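Local coordinates for protein EcmrR transcriptional regulator (Escherichia coli, PDB 6WL5) that probably senses multiple drug-like compounds, binds the cation cetyl-trimethyl-ammonium in its GyrI-like C-terminal domain and, as a MerR-family regulator, activates transcription, at residues Y59-K62 and N68-V71; P34-E39 and G85-Q90; D137-K142 and A146-E151. All blocks are in the same frame, centred on the assembly; numbering follows the deposited sequence. Where two conformers were deposited one is given.

Interaction 1: Y59-K62 and N68-V71; sequences YHDK and NMDV. With 16A (cetyl-trimethyl-ammonium), chain E.
Y59 and V71 form an antiparallel non-hydrogen-bonded pair, and their side chains lie next to each other on the sheet face that carries the bound cetyl-trimethyl-ammonium. This is the tight part of the contact. CG1 of V71 reaches CE1 of Y59 at 3.5 Å, while SD of M69 meets the same ring at its edge, a Met-aromatic contact 5.3 Å from the ring centroid. The ligand covers one ring face: its C14 stands 3.6 Å above the plane, off centre, and C17, a methyl of the quaternary ammonium, lies 3.7 Å from SD of M69. Y59 OH hydrogen-bonds to E133; Y59, M69 and D61 all line the ligand pocket, D61 meeting C10 of the alkyl chain through its backbone O (3.2 Å).

Toward solvent the strand pairing gives way to a more open, partly water-mediated polar network. The amide of H60 donates to O of D70 (2.9 Å, 162°), and the D70 amide donates in turn to OD2 of D61 (2.9 Å), arriving from above the carboxylate plane. With CG beside its own backbone N (chi1 -79°), D61 swings its carboxylate over to that amide. One water is held by D61 N, D61 OD2 and D70 O; a second links D61 OD1 to O of N68. The carboxylate of D70 turns elsewhere, to a salt bridge with R20.

Strand 55-59 ends here against strand 69-77. N68 and M69 both face V23 of strand 7-23, a G1 beta bulge. Helix 26-31 adds F26 against Y59 and Y29 against V71.

Interaction 2: P34-E39 and G85-Q90; sequences PPIGQE and GNIIFQ
With CG1 beside its backbone N (chi1 -56°) and the chain then running straight out (chi2 178°), I87 extends its terminal methyl CD1 to the wall of the helix. I36 has a similar conformation, chi1 -60°, but uses its other branch: CG2, anti to the backbone N, faces the strand side. The methyl-to-methyl approach of I36 CG2 and I87 CD1 is 3.9 Å, with the two side chains set at a slant to each other. The same I87 methyl comes still nearer to the helix backbone, lying 3.6 Å from O of I36, and it also brushes the aliphatic base of E39, 4.1 Å from CB. One methyl group therefore touches two residues spaced three apart, close to one turn of helix. No hydrogen bond crosses between the segments, and the area they bury is small, 118 Å² in all.

In the GyrI-like small-molecule binding domain this is a helix-on-sheet contact: helix 34-43 packs by its first turns against the entry to strand 88-103, a long member of the curled antiparallel sheet. The backbones remain well separated, I36 CA and I87 CA being 7.2 Å apart, and the I87 side chain spans the gap, meeting both the carbonyl of I36 and its CG2. I36 continues inward onto Y17 and F21 of strand 7-23 and F73 of strand 69-77, whereas I87 and F89 both lean on V40, one turn beyond I36. E39 belongs to the contact by its CB alone; in the conformer described here its carboxylate leads away from I87 to a salt bridge with K42.

Interaction 3: D137-K142 and A146-E151; sequences DGIWNK and AEWMTE. With 16A (cetyl-trimethyl-ammonium), chain G; 16A (cetyl-trimethyl-ammonium), chain F.
Two backbone hydrogen bonds join D137 and M149 as an antiparallel hydrogen-bonded pair: M149 N donates to D137 O (2.9 Å), and D137 N donates to M149 O. The third bond across the contact comes from a side chain. NE1 of W148 donates a hydrogen bond to O of K142 (2.9 Å, 158°), with the acceptor almost in the indole plane. Water extends the pairing, one molecule joining D137 O to OG1 of T150, another D137 OD2 to O of E147.

Within 137-142, N141 is held by both ends of its amide: ND2 donates to OD1 of D137, and OD1 accepts from the G138 amide. CA of G138 sits over the five-membered ring of W148, 3.5 Å from its centroid and 12° off the normal, a CH-pi contact. CB of I139 packs farther along the same indole, 3.8 Å from CZ2, while CD of K142 lies against CB of E147.

G138 also separates two tryptophans, for its N lies over one face of the W140 ring. The opposite face is covered by C16 of one cetyl-trimethyl-ammonium, and CD1 of W140 meets C7 of a second at 3.5 Å. The W140 side chain turns into this position with CG between backbone N and carbonyl (chi1 49°), and its NE1 donates a hydrogen bond to O of I136. The arrangement is that of a beta-hairpin between strands 132-137 and 149-158, with a long loop that contributes I139, W140 and N141 to cetyl-trimethyl-ammonium sites.

Overall arrangement
From the N terminus, strand 7-23 leads into helices 26-31 and 34-43, and the latter opens interaction 2, which closes only when the chain reaches 85-90. Interaction 1 is nested inside that long loop, closing the short connection between strands 55-59 and 69-77. Interaction 3 follows in series, after helix 109-123, and closes the connection from strand 132-137 to strand 149-158. All three reach the same curled antiparallel sheet without touching: their centres are 19 to 23 Å apart, with interactions 1 and 3 on opposite sides of the chain's centre. Interaction 2 ties a helix to the sheet; the others join its neighbouring strands and contribute to different cetyl-trimethyl-ammonium sites.

Interaction 1: Y59-K62 and N68-V71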
loop_
_atom_site.group_PDB
_atom_site.type_symbol
_atom_site.label_atom_id
_atom_site.label_comp_id
_atom_site.label_asym_id
_atom_site.label_seq_id
_atom_site.Cartn_x
_atom_site.Cartn_y
_atom_site.Cartn_z
ATOM N N TYR A 59 -2.363 -4.358 4.104
ATOM C CA TYR A 59 -2.258 -4.894 5.463
ATOM C C TYR A 59 -3.489 -5.741 5.774
ATOM O O TYR A 59 -4.564 -5.196 6.012
ATOM C CB TYR A 59 -2.124 -3.736 6.449
ATOM C CG TYR A 59 -0.715 -3.136 6.402
ATOM C CD1 TYR A 59 0.312 -3.630 7.190
ATOM C CD2 TYR A 59 -0.409 -2.071 5.546
ATOM C CE1 TYR A 59 1.597 -3.118 7.113
ATOM C CE2 TYR A 59 0.874 -1.539 5.476
ATOM C CZ TYR A 59 1.877 -2.050 6.278
ATOM O OH TYR A 59 3.161 -1.501 6.254
ATOM N N HIS A 60 -3.320 -7.065 5.786
ATOM C CA HIS A 60 -4.425 -8.019 5.854
ATOM C C HIS A 60 -4.783 -8.466 7.261
ATOM O O HIS A 60 -5.780 -9.196 7.427
ATOM C CB HIS A 60 -4.076 -9.245 5.007
ATOM C CG HIS A 60 -4.073 -8.979 3.532
ATOM N ND1 HIS A 60 -5.168 -8.462 2.871
ATOM C CD2 HIS A 60 -3.131 -9.200 2.583
ATOM C CE1 HIS A 60 -4.906 -8.376 1.581
ATOM N NE2 HIS A 60 -3.679 -8.827 1.375
ATOM N N ASP A 61 -4.069 -8.010 8.281
ATOM C CA ASP A 61 -4.404 -8.440 9.628
ATOM C C ASP A 61 -5.778 -7.926 10.024
ATOM O O ASP A 61 -6.257 -6.917 9.522
ATOM C CB ASP A 61 -3.347 -7.973 10.613
ATOM C CG ASP A 61 -2.110 -8.860 10.578
ATOM O OD1 ASP A 61 -2.262 -10.088 10.749
ATOM O OD2 ASP A 61 -1.010 -8.324 10.344
ATOM N N LYS A 62 -6.418 -8.653 10.918
ATOM C CA LYS A 62 -7.758 -8.310 11.359
ATOM C C LYS A 62 -7.763 -7.390 12.554
ATOM O O LYS A 62 -8.821 -7.160 13.134
ATOM C CB LYS A 62 -8.523 -9.595 11.712
ATOM C CG LYS A 62 -8.772 -10.521 10.499
ATOM C CD LYS A 62 -9.124 -9.720 9.241
ATOM C CE LYS A 62 -8.916 -10.496 7.935
ATOM N NZ LYS A 62 -9.631 -11.798 7.901
ATOM N N ASN A 68 4.944 -9.319 13.316
ATOM C CA ASN A 68 4.316 -10.539 12.834
ATOM C C ASN A 68 3.108 -10.199 11.951
ATOM O O ASN A 68 2.016 -10.748 12.118
ATOM C CB ASN A 68 3.921 -11.455 14.010
ATOM C CG ASN A 68 3.646 -12.851 13.569
ATOM O OD1 ASN A 68 4.420 -13.424 12.801
ATOM N ND2 ASN A 68 2.571 -13.445 14.086
ATOM N N MET A 69 3.312 -9.283 10.995
ATOM C CA MET A 69 2.227 -8.759 10.172
ATOM C C MET A 69 2.041 -9.560 8.895
ATOM O O MET A 69 3.011 -10.018 8.271
ATOM C CB MET A 69 2.521 -7.298 9.802
ATOM C CG MET A 69 2.613 -6.371 10.987
ATOM S SD MET A 69 3.067 -4.696 10.480
ATOM C CE MET A 69 4.734 -4.852 9.872
ATOM N N ASP A 70 0.765 -9.682 8.489
ATOM C CA ASP A 70 0.357 -10.272 7.215
ATOM C C ASP A 70 0.245 -9.141 6.196
ATOM O O ASP A 70 -0.703 -8.345 6.237
ATOM C CB ASP A 70 -0.972 -11.012 7.390
ATOM C CG ASP A 70 -1.397 -11.794 6.153
ATOM O OD1 ASP A 70 -0.786 -11.669 5.058
ATOM O OD2 ASP A 70 -2.397 -12.539 6.295
ATOM N N VAL A 71 1.233 -9.061 5.280
ATOM C CA VAL A 71 1.332 -7.959 4.345
ATOM C C VAL A 71 1.445 -8.498 2.937
ATOM O O VAL A 71 1.985 -9.578 2.714
ATOM C CB VAL A 71 2.554 -7.070 4.676
ATOM C CG1 VAL A 71 2.325 -6.384 6.010
ATOM C CG2 VAL A 71 3.905 -7.842 4.604
HETATM C C1 16A E . -13.425 -1.058 15.015
HETATM C C2 16A E . -12.129 -1.536 14.377
HETATM C C3 16A E . -10.911 -1.157 15.216
HETATM C C4 16A E . -9.606 -1.070 14.418
HETATM C C5 16A E . -9.549 -1.907 13.138
HETATM C C6 16A E . -8.117 -1.980 12.620
HETATM C C7 16A E . -7.843 -3.096 11.628
HETATM C C8 16A E . -6.337 -3.173 11.405
HETATM C C9 16A E . -6.012 -3.127 9.937
HETATM C C10 16A E . -4.823 -4.005 9.541
HETATM C C11 16A E . -3.517 -3.740 10.278
HETATM C C12 16A E . -2.881 -2.396 9.947
HETATM C C13 16A E . -1.397 -2.462 10.311
HETATM C C14 16A E . -0.659 -1.285 9.702
HETATM C C15 16A E . 0.766 -1.200 10.223
HETATM C C16 16A E . 1.490 -0.166 9.409
HETATM N N1 16A E . 2.822 0.155 9.948
HETATM C C17 16A E . 3.661 -1.035 10.183
HETATM C C18 16A E . 3.406 1.013 8.905
HETATM C C19 16A E . 2.703 1.002 11.138
HETATM O O HOH W 1 -1.464 -6.524 8.234
HETATM O O HOH W 2 -0.326 -11.822 11.291
#

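Interaction 2: P34-E39 and G85-Q90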
loop_
_atom_site.group_PDB
_atom_site.type_symbol
_atom_site.label_atom_id
_atom_site.label_comp_id
_atom_site.label_asym_id
_atom_site.label_seq_id
_atom_site.Cartn_x
_atom_site.Cartn_y
_atom_site.Cartn_z
ATOM N N PRO A 34 12.707 -4.931 -2.846
ATOM C CA PRO A 34 13.452 -4.734 -4.098
ATOM C C PRO A 34 13.524 -5.990 -4.953
ATOM O O PRO A 34 13.424 -5.871 -6.177
ATOM C CB PRO A 34 14.832 -4.257 -3.618
ATOM C CG PRO A 34 14.510 -3.524 -2.352
ATOM C CD PRO A 34 13.414 -4.361 -1.687
ATOM N N PRO A 35 13.771 -7.186 -4.388
ATOM C CA PRO A 35 13.878 -8.378 -5.249
ATOM C C PRO A 35 12.629 -8.689 -6.061
ATOM O O PRO A 35 12.715 -9.375 -7.092
ATOM C CB PRO A 35 14.169 -9.506 -4.246
ATOM C CG PRO A 35 14.886 -8.833 -3.110
ATOM C CD PRO A 35 14.229 -7.470 -3.004
ATOM N N ILE A 36 11.462 -8.259 -5.598
ATOM C CA ILE A 36 10.213 -8.644 -6.246
ATOM C C ILE A 36 10.155 -8.072 -7.651
ATOM O O ILE A 36 9.886 -8.789 -8.632
ATOM C CB ILE A 36 9.027 -8.129 -5.419
ATOM C CG1 ILE A 36 9.070 -8.723 -4.017
ATOM C CG2 ILE A 36 7.699 -8.502 -6.105
ATOM C CD1 ILE A 36 7.995 -8.122 -3.111
ATOM N N GLY A 37 10.366 -6.758 -7.761
ATOM C CA GLY A 37 10.354 -6.127 -9.064
ATOM C C GLY A 37 11.414 -6.692 -9.979
ATOM O O GLY A 37 11.167 -6.926 -11.161
ATOM N N GLN A 38 12.609 -6.913 -9.437
ATOM C CA GLN A 38 13.690 -7.463 -10.235
ATOM C C GLN A 38 13.279 -8.804 -10.821
ATOM O O GLN A 38 13.495 -9.077 -12.013
ATOM C CB GLN A 38 14.908 -7.650 -9.337
ATOM C CG GLN A 38 15.602 -6.371 -8.843
ATOM C CD GLN A 38 15.896 -5.379 -9.964
ATOM O OE1 GLN A 38 15.393 -4.245 -9.954
ATOM N NE2 GLN A 38 16.707 -5.795 -10.928
ATOM N N GLU A 39 12.685 -9.673 -10.004
ATOM C CA GLU A 39 12.436 -11.026 -10.492
ATOM C C GLU A 39 11.245 -11.067 -11.439
ATOM O O GLU A 39 11.290 -11.763 -12.462
ATOM C CB GLU A 39 12.255 -12.003 -9.327
ATOM C CG GLU A 39 13.567 -12.352 -8.585
ATOM C CD GLU A 39 14.709 -12.799 -9.499
ATOM O OE1 GLU A 39 14.599 -13.869 -10.133
ATOM O OE2 GLU A 39 15.733 -12.086 -9.582
ATOM N N GLY A 85 7.298 -17.779 -9.405
ATOM C CA GLY A 85 7.361 -18.234 -8.030
ATOM C C GLY A 85 6.122 -17.811 -7.279
ATOM O O GLY A 85 4.986 -17.977 -7.746
ATOM N N ASN A 86 6.329 -17.268 -6.088
ATOM C CA ASN A 86 5.231 -16.746 -5.299
ATOM C C ASN A 86 4.901 -15.312 -5.658
ATOM O O ASN A 86 4.152 -14.660 -4.926
ATOM C CB ASN A 86 5.538 -16.876 -3.812
ATOM C CG ASN A 86 5.641 -18.316 -3.376
ATOM O OD1 ASN A 86 6.624 -18.716 -2.742
ATOM N ND2 ASN A 86 4.637 -19.119 -3.738
ATOM N N ILE A 87 5.435 -14.803 -6.766
ATOM C CA ILE A 87 5.016 -13.506 -7.284
ATOM C C ILE A 87 3.847 -13.747 -8.227
ATOM O O ILE A 87 3.987 -14.422 -9.258
ATOM C CB ILE A 87 6.153 -12.768 -7.994
ATOM C CG1 ILE A 87 7.345 -12.616 -7.055
ATOM C CG2 ILE A 87 5.661 -11.370 -8.417
ATOM C CD1 ILE A 87 8.505 -11.938 -7.690
ATOM N N ILE A 88 2.700 -13.180 -7.894
ATOM C CA ILE A 88 1.473 -13.495 -8.607
ATOM C C ILE A 88 0.793 -12.226 -9.126
ATOM O O ILE A 88 0.825 -11.168 -8.485
ATOM C CB ILE A 88 0.524 -14.353 -7.732
ATOM C CG1 ILE A 88 0.029 -13.518 -6.574
ATOM C CG2 ILE A 88 1.210 -15.637 -7.235
ATOM C CD1 ILE A 88 -1.284 -12.889 -6.891
ATOM N N PHE A 89 0.209 -12.338 -10.309
ATOM C CA PHE A 89 -0.629 -11.293 -10.876
ATOM C C PHE A 89 -2.081 -11.501 -10.439
ATOM O O PHE A 89 -2.593 -12.626 -10.415
ATOM C CB PHE A 89 -0.502 -11.320 -12.399
ATOM C CG PHE A 89 0.832 -10.847 -12.888
ATOM C CD1 PHE A 89 1.909 -11.714 -12.949
ATOM C CD2 PHE A 89 1.012 -9.533 -13.272
ATOM C CE1 PHE A 89 3.164 -11.276 -13.383
ATOM C CE2 PHE A 89 2.251 -9.083 -13.720
ATOM C CZ PHE A 89 3.326 -9.962 -13.783
ATOM N N GLN A 90 -2.723 -10.410 -10.040
ATOM C CA GLN A 90 -4.107 -10.441 -9.601
ATOM C C GLN A 90 -4.737 -9.072 -9.840
ATOM O O GLN A 90 -4.050 -8.066 -10.042
ATOM C CB GLN A 90 -4.205 -10.875 -8.133
ATOM C CG GLN A 90 -3.597 -9.893 -7.167
ATOM C CD GLN A 90 -3.756 -10.320 -5.721
ATOM O OE1 GLN A 90 -4.884 -10.456 -5.199
ATOM N NE2 GLN A 90 -2.637 -10.497 -5.048
#

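Interaction 3: D137-K142 and A146-E151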
loop_
_atom_site.group_PDB
_atom_site.type_symbol
_atom_site.label_atom_id
_atom_site.label_comp_id
_atom_site.label_asym_id
_atom_site.label_seq_id
_atom_site.Cartn_x
_atom_site.Cartn_y
_atom_site.Cartn_z
ATOM N N ASP A 137 6.620 9.237 -2.829
ATOM C CA ASP A 137 7.975 9.764 -2.733
ATOM C C ASP A 137 8.697 9.134 -1.543
ATOM O O ASP A 137 8.093 8.863 -0.502
ATOM C CB ASP A 137 7.924 11.281 -2.568
ATOM C CG ASP A 137 7.352 12.002 -3.787
ATOM O OD1 ASP A 137 7.497 11.528 -4.939
ATOM O OD2 ASP A 137 6.729 13.048 -3.539
ATOM N N GLY A 138 9.970 8.847 -1.727
ATOM C CA GLY A 138 10.726 8.118 -0.720
ATOM C C GLY A 138 12.196 8.118 -1.099
ATOM O O GLY A 138 12.635 8.939 -1.904
ATOM N N ILE A 139 12.939 7.148 -0.560
ATOM C CA ILE A 139 14.395 7.116 -0.741
ATOM C C ILE A 139 14.798 6.952 -2.204
ATOM O O ILE A 139 15.940 7.271 -2.560
ATOM C CB ILE A 139 15.005 6.048 0.183
ATOM C CG1 ILE A 139 16.499 6.340 0.405
ATOM C CG2 ILE A 139 14.741 4.629 -0.375
ATOM C CD1 ILE A 139 17.112 5.539 1.466
ATOM N N TRP A 140 13.898 6.428 -3.053
ATOM C CA TRP A 140 14.142 6.302 -4.490
ATOM C C TRP A 140 14.242 7.638 -5.226
ATOM O O TRP A 140 14.826 7.666 -6.317
ATOM C CB TRP A 140 13.055 5.437 -5.107
ATOM C CG TRP A 140 11.631 5.853 -4.706
ATOM C CD1 TRP A 140 10.796 6.727 -5.373
ATOM C CD2 TRP A 140 10.900 5.402 -3.571
ATOM N NE1 TRP A 140 9.585 6.841 -4.693
ATOM C CE2 TRP A 140 9.631 6.031 -3.597
ATOM C CE3 TRP A 140 11.195 4.533 -2.520
ATOM C CZ2 TRP A 140 8.658 5.794 -2.627
ATOM C CZ3 TRP A 140 10.227 4.324 -1.553
ATOM C CH2 TRP A 140 8.969 4.925 -1.628
ATOM N N ASN A 141 13.650 8.717 -4.693
ATOM C CA ASN A 141 13.617 9.976 -5.397
ATOM C C ASN A 141 13.867 11.225 -4.566
ATOM O O ASN A 141 14.097 12.284 -5.166
ATOM C CB ASN A 141 12.349 10.140 -6.246
ATOM C CG ASN A 141 11.081 10.243 -5.440
ATOM O OD1 ASN A 141 11.064 9.995 -4.241
ATOM N ND2 ASN A 141 10.020 10.591 -6.110
ATOM N N LYS A 142 13.918 11.135 -3.237
ATOM C CA LYS A 142 14.125 12.295 -2.376
ATOM C C LYS A 142 15.014 11.884 -1.215
ATOM O O LYS A 142 14.643 11.015 -0.427
ATOM C CB LYS A 142 12.781 12.791 -1.842
ATOM C CG LYS A 142 11.854 13.264 -2.960
ATOM C CD LYS A 142 11.015 14.466 -2.718
ATOM C CE LYS A 142 10.121 14.684 -3.943
ATOM N NZ LYS A 142 10.785 15.561 -4.940
ATOM N N ALA A 146 12.138 14.322 5.045
ATOM C CA ALA A 146 10.945 15.079 5.410
ATOM C C ALA A 146 9.976 15.229 4.239
ATOM O O ALA A 146 8.772 15.495 4.457
ATOM C CB ALA A 146 11.342 16.465 5.887
ATOM N N GLU A 147 10.460 15.022 3.010
ATOM C CA GLU A 147 9.655 15.148 1.811
ATOM C C GLU A 147 9.130 13.823 1.273
ATOM O O GLU A 147 8.447 13.809 0.248
ATOM C CB GLU A 147 10.427 15.886 0.732
ATOM C CG GLU A 147 10.739 17.360 1.131
ATOM C CD GLU A 147 9.478 18.208 1.508
ATOM O OE1 GLU A 147 8.351 18.012 0.963
ATOM O OE2 GLU A 147 9.612 19.107 2.367
ATOM N N TRP A 148 9.365 12.720 1.967
ATOM C CA TRP A 148 8.694 11.485 1.581
ATOM C C TRP A 148 7.173 11.622 1.714
ATOM O O TRP A 148 6.653 12.403 2.527
ATOM C CB TRP A 148 9.187 10.351 2.451
ATOM C CG TRP A 148 10.634 10.053 2.261
ATOM C CD1 TRP A 148 11.547 10.673 1.413
ATOM C CD2 TRP A 148 11.352 9.034 2.949
ATOM N NE1 TRP A 148 12.772 10.054 1.526
ATOM C CE2 TRP A 148 12.683 9.063 2.475
ATOM C CE3 TRP A 148 10.992 8.086 3.934
ATOM C CZ2 TRP A 148 13.660 8.180 2.960
ATOM C CZ3 TRP A 148 11.956 7.221 4.425
ATOM C CH2 TRP A 148 13.272 7.257 3.919
ATOM N N MET A 149 6.452 10.884 0.879
ATOM C CA MET A 149 4.999 10.995 0.802
ATOM C C MET A 149 4.430 9.608 0.585
ATOM O O MET A 149 4.756 8.935 -0.408
ATOM C CB MET A 149 4.603 11.937 -0.342
ATOM C CG MET A 149 3.155 11.879 -0.689
ATOM S SD MET A 149 2.671 13.057 -1.950
ATOM C CE MET A 149 3.000 14.533 -1.023
ATOM N N THR A 150 3.542 9.207 1.495
ATOM C CA THR A 150 2.913 7.894 1.528
ATOM C C THR A 150 1.449 8.131 1.818
ATOM O O THR A 150 1.108 8.801 2.803
ATOM C CB THR A 150 3.541 7.056 2.649
ATOM O OG1 THR A 150 4.978 7.073 2.549
ATOM C CG2 THR A 150 3.110 5.612 2.625
ATOM N N GLU A 151 0.582 7.590 0.976
ATOM C CA GLU A 151 -0.841 7.755 1.183
ATOM C C GLU A 151 -1.418 6.521 1.851
ATOM O O GLU A 151 -1.225 5.398 1.368
ATOM C CB GLU A 151 -1.595 8.069 -0.113
ATOM C CG GLU A 151 -3.076 8.311 0.147
ATOM C CD GLU A 151 -3.813 8.926 -1.014
ATOM O OE1 GLU A 151 -3.711 10.162 -1.225
ATOM O OE2 GLU A 151 -4.506 8.166 -1.718
HETATM C C1 16A G . 14.893 0.080 -7.467
HETATM C C2 16A G . 13.897 0.982 -8.190
HETATM C C3 16A G . 13.042 1.755 -7.187
HETATM C C4 16A G . 11.952 2.685 -7.733
HETATM C C5 16A G . 12.131 3.185 -9.165
HETATM C C6 16A G . 11.503 4.552 -9.504
HETATM C C7 16A G . 11.913 5.613 -8.486
HETATM C C8 16A G . 12.120 7.054 -8.938
HETATM C C9 16A G . 10.932 8.005 -8.755
HETATM C C10 16A G . 9.558 7.439 -9.115
HETATM C C11 16A G . 8.531 8.022 -8.148
HETATM C C1 16A F . 23.608 2.786 0.198
HETATM C C2 16A F . 22.262 3.159 0.753
HETATM C C3 16A F . 21.326 2.101 0.202
HETATM C C4 16A F . 19.938 2.661 0.081
HETATM C C5 16A F . 19.088 1.635 -0.626
HETATM C C6 16A F . 17.999 2.329 -1.395
HETATM C C7 16A F . 17.170 1.313 -2.127
HETATM C C8 16A F . 15.975 1.958 -2.756
HETATM C C9 16A F . 15.142 0.936 -3.507
HETATM C C10 16A F . 13.735 1.462 -3.616
HETATM C C11 16A F . 12.654 0.405 -3.883
HETATM C C12 16A F . 11.362 1.185 -3.602
HETATM C C13 16A F . 10.038 0.535 -3.979
HETATM C C14 16A F . 8.857 1.540 -4.067
HETATM C C15 16A F . 8.548 1.827 -5.531
HETATM C C16 16A F . 8.734 3.253 -6.044
HETATM N N1 16A F . 7.561 3.716 -6.816
HETATM C C17 16A F . 6.490 4.164 -5.918
HETATM C C18 16A F . 8.017 4.845 -7.630
HETATM C C19 16A F . 6.980 2.712 -7.718
HETATM O O HOH W 3 6.833 6.489 0.534
HETATM O O HOH W 4 7.308 15.017 -1.813
#